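Long-range contacts in vesicular integral-membrane protein VIP36 (Canis lupus familiaris, PDB 2DUO), which binds high-mannose glycans through its calcium-dependent lumenal lectin domain and helps to transport and sort glycoproteins in the early secretory pathway: residues R8-I13 / I53-P58; L26-G31 / R91-P96. All blocks are in the same frame, centred on the assembly; numbering follows the deposited sequence.

Contacts 1 and 2 lie about 11 Å apart, centre to centre, at the same edge of the lectin domain, where strand 27-31 borders strand 50-55, and they show how chemistry follows burial. Contact 1 brings the N-terminal segment 8-13 against strand 50-55 and the residues that follow it and is partly buried, held by direct, nearly straight hydrogen bonds and a small apolar touch. Contact 2 sets strand 27-31 against loop 91-96 at the surface, where waters bridge a long Asp-Arg charge pair and leucine and proline pack on polar side chains. Backbone pairing of Asp28 with Trp54 joins them, as does Trp27 NE1, which hydrogen-bonds Ser11 O.

Contact 1 of 2, residues R8-I13 / I53-P58; sequences REHSLI and IWNHQP
Asn55 sets its carboxamide against the backbone carbonyl of Glu9 and the ring of His10, using both ends of the group at once. Its ND2 donates to Glu9 O at 3.1 Å with an N-H...O angle of 168°, in the amide plane and on a lone pair of the acceptor. Its OD1 receives the N-H of His10 ND1 at 2.7 Å. Asn55 OD1 lies close to the plane of the His10 ring, and ND1 lies in the carbonyl plane of the asparagine, yet the ring and amide planes stand 78° apart, so the two groups meet edge-on and crossed. With CG swung anti to the backbone N (chi1 -162°), the amide is carried across to segment 8-13, and the pair of bonds fixes which end of it is oxygen. Farther round the same ring edge, His10 CE1 approaches Pro58 O at 3.3 Å, while Glu9 CG covers one face over the ring centre.

This is one edge of the legume-lectin-like β-sandwich: strand 50-55 is the next-to-edge strand of the seven-stranded sheet, and segment 8-13 reaches strand 217-227 of the other sheet, where Leu12 hydrogen-bonds Met223 through the backbone. Asn55 ND2 also hydrogen-bonds Leu26 O, so one buried amide ties together the N-terminal segment, its own strand and the residue that leads into strand 27-31.

Deeper in, Leu12 meets Ile53 through methyls alone. Ile53 CD1 reaches 3.8 Å from Leu12 CD1 and 3.9 Å from Leu12 CD2, fitting against both branches of the leucine fork. Trp27 packs on both residues, and Leu12 also touches Ile220 of the facing sheet.

Contact 2 of 2, residues L26-G31 / R91-P96; sequences LWDFQG and RDRLVP
The side chains of Asp28 and Arg93 cross at a slant, their carboxylate and guanidinium planes turned 58° apart. The salt bridge between Asp28 OD2 and Arg93 NH1 is long, 3.9 Å, and the oxygen sits well out of the guanidinium plane, so the charges attract without an N-H pointing at the carboxylate. Two waters bridge the pair instead. One lies 2.6 Å from Asp28 OD2 and accepts from Arg93 NH1; the other donates to OD2, but its bond from NH1 is weak. The same NH1 makes a further weak hydrogen bond to His56 O.

Beside this polar bridge, Leu94 crosses Asp28 at about a right angle and puts one methyl, CD2, onto two side-chain stems at once: it lies 3.8 Å from Asp28 CB and 3.9 Å from Gln30 CB. Residues 28 and 30 thus present one face of strand 27-31, an edge strand of the seven-stranded sheet in this legume-lectin-like β-sandwich, to the loop between strands 84-90 and 109-114. Trp54 of the neighbouring strand 50-55 is touched by both Arg93 and Leu94, so the loop rests across two strands.

Gln30 leaves its backbone with CG opposite the N (chi1 -178°), which brings CG to 3.5 Å from Leu94 O; the bend at chi2 then directs the amide toward Pro96, and the two side chains cross at about a right angle. Its NE2 meets Pro96 CG at 3.7 Å, a packing contact, whereas OE1 is held by a hydrogen bond to Ser52 OG. Pro96 itself lies about 12 Å, side chain to side chain, from the carbohydrate-binding residues Ser48 and Asp83.

Contact 1 of 2, residues R8-I13 / I53-P58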
loop_
_atom_site.group_PDB
_atom_site.type_symbol
_atom_site.label_atom_id
_atom_site.label_comp_id
_atom_site.label_asym_id
_atom_site.label_seq_id
_atom_site.Cartn_x
_atom_site.Cartn_y
_atom_site.Cartn_z
ATOM N N ARG A 8 -4.823 16.961 -4.709
ATOM C CA ARG A 8 -4.218 17.299 -3.424
ATOM C C ARG A 8 -4.951 16.686 -2.233
ATOM O O ARG A 8 -4.318 16.299 -1.239
ATOM C CB ARG A 8 -4.151 18.822 -3.248
ATOM C CG ARG A 8 -3.497 19.283 -1.934
ATOM C CD ARG A 8 -2.058 18.809 -1.882
ATOM N NE ARG A 8 -1.341 19.119 -0.646
ATOM C CZ ARG A 8 -1.308 18.310 0.416
ATOM N NH1 ARG A 8 -2.017 17.169 0.421
ATOM N NH2 ARG A 8 -0.600 18.650 1.483
ATOM N N GLU A 9 -6.268 16.614 -2.348
ATOM C CA GLU A 9 -7.115 16.112 -1.292
ATOM C C GLU A 9 -6.913 14.613 -1.023
ATOM O O GLU A 9 -7.303 14.121 0.037
ATOM C CB GLU A 9 -8.592 16.459 -1.540
ATOM C CG GLU A 9 -9.305 15.725 -2.700
ATOM C CD GLU A 9 -9.136 16.383 -4.093
ATOM O OE1 GLU A 9 -8.157 17.153 -4.340
ATOM O OE2 GLU A 9 -10.001 16.106 -4.963
ATOM N N HIS A 10 -6.331 13.892 -1.980
ATOM C CA HIS A 10 -6.040 12.468 -1.803
ATOM C C HIS A 10 -4.545 12.228 -1.680
ATOM O O HIS A 10 -4.048 11.121 -1.938
ATOM C CB HIS A 10 -6.620 11.655 -2.960
ATOM C CG HIS A 10 -8.101 11.764 -3.091
ATOM N ND1 HIS A 10 -8.966 11.547 -2.039
ATOM C CD2 HIS A 10 -8.881 12.052 -4.164
ATOM C CE1 HIS A 10 -10.209 11.709 -2.452
ATOM N NE2 HIS A 10 -10.186 12.010 -3.739
ATOM N N SER A 11 -3.819 13.280 -1.292
ATOM C CA SER A 11 -2.382 13.201 -1.220
ATOM C C SER A 11 -1.901 13.586 0.175
ATOM O O SER A 11 -2.585 14.313 0.871
ATOM C CB SER A 11 -1.731 14.128 -2.266
ATOM O OG SER A 11 -2.184 13.839 -3.576
ATOM N N LEU A 12 -0.701 13.121 0.509
ATOM C CA LEU A 12 0.009 13.440 1.735
ATOM C C LEU A 12 1.325 14.033 1.296
ATOM O O LEU A 12 2.172 13.338 0.749
ATOM C CB LEU A 12 0.252 12.155 2.563
ATOM C CG LEU A 12 1.095 12.271 3.838
ATOM C CD1 LEU A 12 0.262 12.779 5.001
ATOM C CD2 LEU A 12 1.744 10.912 4.197
ATOM N N ILE A 13 1.502 15.338 1.532
ATOM C CA ILE A 13 2.656 16.060 1.002
ATOM C C ILE A 13 3.147 17.063 2.069
ATOM O O ILE A 13 2.335 17.795 2.648
ATOM C CB ILE A 13 2.276 16.867 -0.292
ATOM C CG1 ILE A 13 1.695 15.959 -1.390
ATOM C CG2 ILE A 13 3.499 17.623 -0.827
ATOM C CD1 ILE A 13 0.913 16.723 -2.495
ATOM N N ILE A 53 -2.441 5.072 8.328
ATOM C CA ILE A 53 -2.846 6.399 7.949
ATOM C C ILE A 53 -3.944 6.192 6.897
ATOM O O ILE A 53 -3.768 5.364 5.985
ATOM C CB ILE A 53 -1.651 7.255 7.434
ATOM C CG1 ILE A 53 -2.061 8.724 7.340
ATOM C CG2 ILE A 53 -0.991 6.628 6.132
ATOM C CD1 ILE A 53 -1.192 9.611 6.438
ATOM N N TRP A 54 -5.064 6.904 7.060
ATOM C CA TRP A 54 -6.211 6.768 6.175
ATOM C C TRP A 54 -6.657 8.123 5.671
ATOM O O TRP A 54 -6.797 9.055 6.461
ATOM C CB TRP A 54 -7.369 6.038 6.880
ATOM C CG TRP A 54 -7.040 4.590 7.047
ATOM C CD1 TRP A 54 -6.450 3.992 8.129
ATOM C CD2 TRP A 54 -7.219 3.552 6.055
ATOM N NE1 TRP A 54 -6.277 2.640 7.884
ATOM C CE2 TRP A 54 -6.732 2.342 6.623
ATOM C CE3 TRP A 54 -7.754 3.530 4.745
ATOM C CZ2 TRP A 54 -6.775 1.100 5.929
ATOM C CZ3 TRP A 54 -7.794 2.313 4.054
ATOM C CH2 TRP A 54 -7.306 1.107 4.655
ATOM N N ASN A 55 -6.852 8.230 4.356
ATOM C CA ASN A 55 -7.339 9.482 3.726
ATOM C C ASN A 55 -8.710 9.790 4.327
ATOM O O ASN A 55 -9.576 8.901 4.466
ATOM C CB ASN A 55 -7.416 9.271 2.195
ATOM C CG ASN A 55 -7.473 10.573 1.372
ATOM O OD1 ASN A 55 -7.896 10.521 0.203
ATOM N ND2 ASN A 55 -7.050 11.708 1.939
ATOM N N HIS A 56 -8.909 11.043 4.724
ATOM C CA HIS A 56 -10.086 11.371 5.531
ATOM C C HIS A 56 -11.429 11.280 4.788
ATOM O O HIS A 56 -12.480 11.226 5.433
ATOM C CB HIS A 56 -9.914 12.728 6.254
ATOM C CG HIS A 56 -10.307 13.917 5.433
ATOM N ND1 HIS A 56 -9.840 14.136 4.153
ATOM C CD2 HIS A 56 -11.106 14.971 5.727
ATOM C CE1 HIS A 56 -10.343 15.273 3.692
ATOM N NE2 HIS A 56 -11.123 15.791 4.624
ATOM N N GLN A 57 -11.383 11.245 3.452
ATOM C CA GLN A 57 -12.572 11.119 2.584
ATOM C C GLN A 57 -12.357 10.047 1.484
ATOM O O GLN A 57 -11.204 9.773 1.121
ATOM C CB GLN A 57 -12.888 12.450 1.887
ATOM C CG GLN A 57 -13.316 13.590 2.819
ATOM C CD GLN A 57 -14.675 13.358 3.443
ATOM O OE1 GLN A 57 -15.710 13.437 2.768
ATOM N NE2 GLN A 57 -14.687 13.075 4.743
ATOM N N PRO A 58 -13.457 9.449 0.966
ATOM C CA PRO A 58 -13.360 8.456 -0.117
ATOM C C PRO A 58 -12.935 9.099 -1.439
ATOM O O PRO A 58 -13.086 10.317 -1.621
ATOM C CB PRO A 58 -14.791 7.921 -0.243
ATOM C CG PRO A 58 -15.505 8.356 0.997
ATOM C CD PRO A 58 -14.863 9.642 1.386
#

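Contact 2 of 2, residues L26-G31 / R91-P96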
loop_
_atom_site.group_PDB
_atom_site.type_symbol
_atom_site.label_atom_id
_atom_site.label_comp_id
_atom_site.label_asym_id
_atom_site.label_seq_id
_atom_site.Cartn_x
_atom_site.Cartn_y
_atom_site.Cartn_z
ATOM N N LEU A 26 -5.937 16.114 6.014
ATOM C CA LEU A 26 -6.471 15.265 4.943
ATOM C C LEU A 26 -6.367 13.769 5.265
ATOM O O LEU A 26 -6.785 12.949 4.451
ATOM C CB LEU A 26 -5.745 15.556 3.623
ATOM C CG LEU A 26 -5.937 17.002 3.143
ATOM C CD1 LEU A 26 -4.986 17.354 1.990
ATOM C CD2 LEU A 26 -7.380 17.221 2.765
ATOM N N TRP A 27 -5.794 13.443 6.428
ATOM C CA TRP A 27 -5.517 12.044 6.823
ATOM C C TRP A 27 -5.852 11.870 8.289
ATOM O O TRP A 27 -5.705 12.827 9.052
ATOM C CB TRP A 27 -4.046 11.687 6.568
ATOM C CG TRP A 27 -3.718 11.866 5.117
ATOM C CD1 TRP A 27 -3.418 13.047 4.490
ATOM C CD2 TRP A 27 -3.769 10.863 4.096
ATOM N NE1 TRP A 27 -3.255 12.835 3.140
ATOM C CE2 TRP A 27 -3.459 11.503 2.869
ATOM C CE3 TRP A 27 -4.003 9.471 4.105
ATOM C CZ2 TRP A 27 -3.379 10.805 1.652
ATOM C CZ3 TRP A 27 -3.946 8.773 2.901
ATOM C CH2 TRP A 27 -3.635 9.440 1.680
ATOM N N ASP A 28 -6.334 10.674 8.653
ATOM C CA ASP A 28 -6.487 10.256 10.064
ATOM C C ASP A 28 -5.326 9.322 10.372
ATOM O O ASP A 28 -4.917 8.529 9.517
ATOM C CB ASP A 28 -7.804 9.500 10.292
ATOM C CG ASP A 28 -9.013 10.369 10.108
ATOM O OD1 ASP A 28 -9.136 11.375 10.819
ATOM O OD2 ASP A 28 -9.841 10.044 9.244
ATOM N N PHE A 29 -4.745 9.462 11.557
ATOM C CA PHE A 29 -3.550 8.699 11.950
ATOM C C PHE A 29 -3.956 7.735 13.050
ATOM O O PHE A 29 -4.539 8.154 14.022
ATOM C CB PHE A 29 -2.399 9.631 12.405
ATOM C CG PHE A 29 -2.044 10.680 11.371
ATOM C CD1 PHE A 29 -2.854 11.809 11.196
ATOM C CD2 PHE A 29 -0.939 10.515 10.557
ATOM C CE1 PHE A 29 -2.561 12.758 10.222
ATOM C CE2 PHE A 29 -0.631 11.474 9.581
ATOM C CZ PHE A 29 -1.451 12.585 9.408
ATOM N N GLN A 30 -3.658 6.450 12.885
ATOM C CA GLN A 30 -4.216 5.428 13.761
ATOM C C GLN A 30 -3.130 4.515 14.295
ATOM O O GLN A 30 -2.099 4.319 13.651
ATOM C CB GLN A 30 -5.301 4.634 12.995
ATOM C CG GLN A 30 -6.040 3.539 13.804
ATOM C CD GLN A 30 -5.189 2.298 13.993
ATOM O OE1 GLN A 30 -4.367 1.986 13.146
ATOM N NE2 GLN A 30 -5.369 1.597 15.116
ATOM N N GLY A 31 -3.362 3.939 15.478
ATOM C CA GLY A 31 -2.448 2.934 16.005
ATOM C C GLY A 31 -1.066 3.512 16.323
ATOM O O GLY A 31 -0.954 4.648 16.774
ATOM N N ARG A 91 -12.998 -0.486 1.067
ATOM C CA ARG A 91 -14.309 -0.013 1.514
ATOM C C ARG A 91 -14.219 0.626 2.888
ATOM O O ARG A 91 -14.702 1.747 3.088
ATOM C CB ARG A 91 -15.306 -1.164 1.554
ATOM C CG ARG A 91 -16.778 -0.716 1.749
ATOM C CD ARG A 91 -17.673 -1.925 2.033
ATOM N NE ARG A 91 -17.392 -2.533 3.332
ATOM C CZ ARG A 91 -17.932 -3.679 3.782
ATOM N NH1 ARG A 91 -18.763 -4.395 3.038
ATOM N NH2 ARG A 91 -17.606 -4.133 4.977
ATOM N N ASP A 92 -13.585 -0.093 3.810
ATOM C CA ASP A 92 -13.473 0.298 5.212
ATOM C C ASP A 92 -12.106 0.900 5.468
ATOM O O ASP A 92 -11.214 0.787 4.638
ATOM C CB ASP A 92 -13.655 -0.940 6.116
ATOM C CG ASP A 92 -15.026 -1.622 5.916
ATOM O OD1 ASP A 92 -15.992 -0.950 5.471
ATOM O OD2 ASP A 92 -15.118 -2.836 6.185
ATOM N N ARG A 93 -11.940 1.525 6.633
ATOM C CA ARG A 93 -10.693 2.202 6.979
ATOM C C ARG A 93 -10.470 2.155 8.496
ATOM O O ARG A 93 -11.372 1.805 9.242
ATOM C CB ARG A 93 -10.790 3.663 6.531
ATOM C CG ARG A 93 -12.129 4.299 6.949
ATOM C CD ARG A 93 -12.061 5.768 7.050
ATOM N NE ARG A 93 -13.369 6.314 7.372
ATOM C CZ ARG A 93 -13.649 7.608 7.432
ATOM N NH1 ARG A 93 -12.704 8.503 7.182
ATOM N NH2 ARG A 93 -14.885 8.000 7.734
ATOM N N LEU A 94 -9.264 2.497 8.921
ATOM C CA LEU A 94 -8.931 2.720 10.334
ATOM C C LEU A 94 -8.948 1.504 11.294
ATOM O O LEU A 94 -8.737 1.684 12.514
ATOM C CB LEU A 94 -9.788 3.874 10.899
ATOM C CG LEU A 94 -9.543 5.270 10.298
ATOM C CD1 LEU A 94 -10.679 6.239 10.681
ATOM C CD2 LEU A 94 -8.211 5.786 10.744
ATOM N N VAL A 95 -9.182 0.296 10.769
ATOM C CA VAL A 95 -9.278 -0.890 11.631
ATOM C C VAL A 95 -7.958 -1.636 11.568
ATOM O O VAL A 95 -7.521 -2.020 10.471
ATOM C CB VAL A 95 -10.438 -1.853 11.224
ATOM C CG1 VAL A 95 -10.512 -3.049 12.193
ATOM C CG2 VAL A 95 -11.816 -1.134 11.130
ATOM N N PRO A 96 -7.288 -1.796 12.726
ATOM C CA PRO A 96 -6.018 -2.516 12.749
ATOM C C PRO A 96 -6.248 -4.018 12.697
ATOM O O PRO A 96 -7.363 -4.477 12.912
ATOM C CB PRO A 96 -5.402 -2.087 14.089
ATOM C CG PRO A 96 -6.607 -1.842 14.964
ATOM C CD PRO A 96 -7.662 -1.275 14.060
HETATM O O HOH W 1 -10.070 8.218 7.368
HETATM O O HOH W 2 -12.198 11.190 8.699
#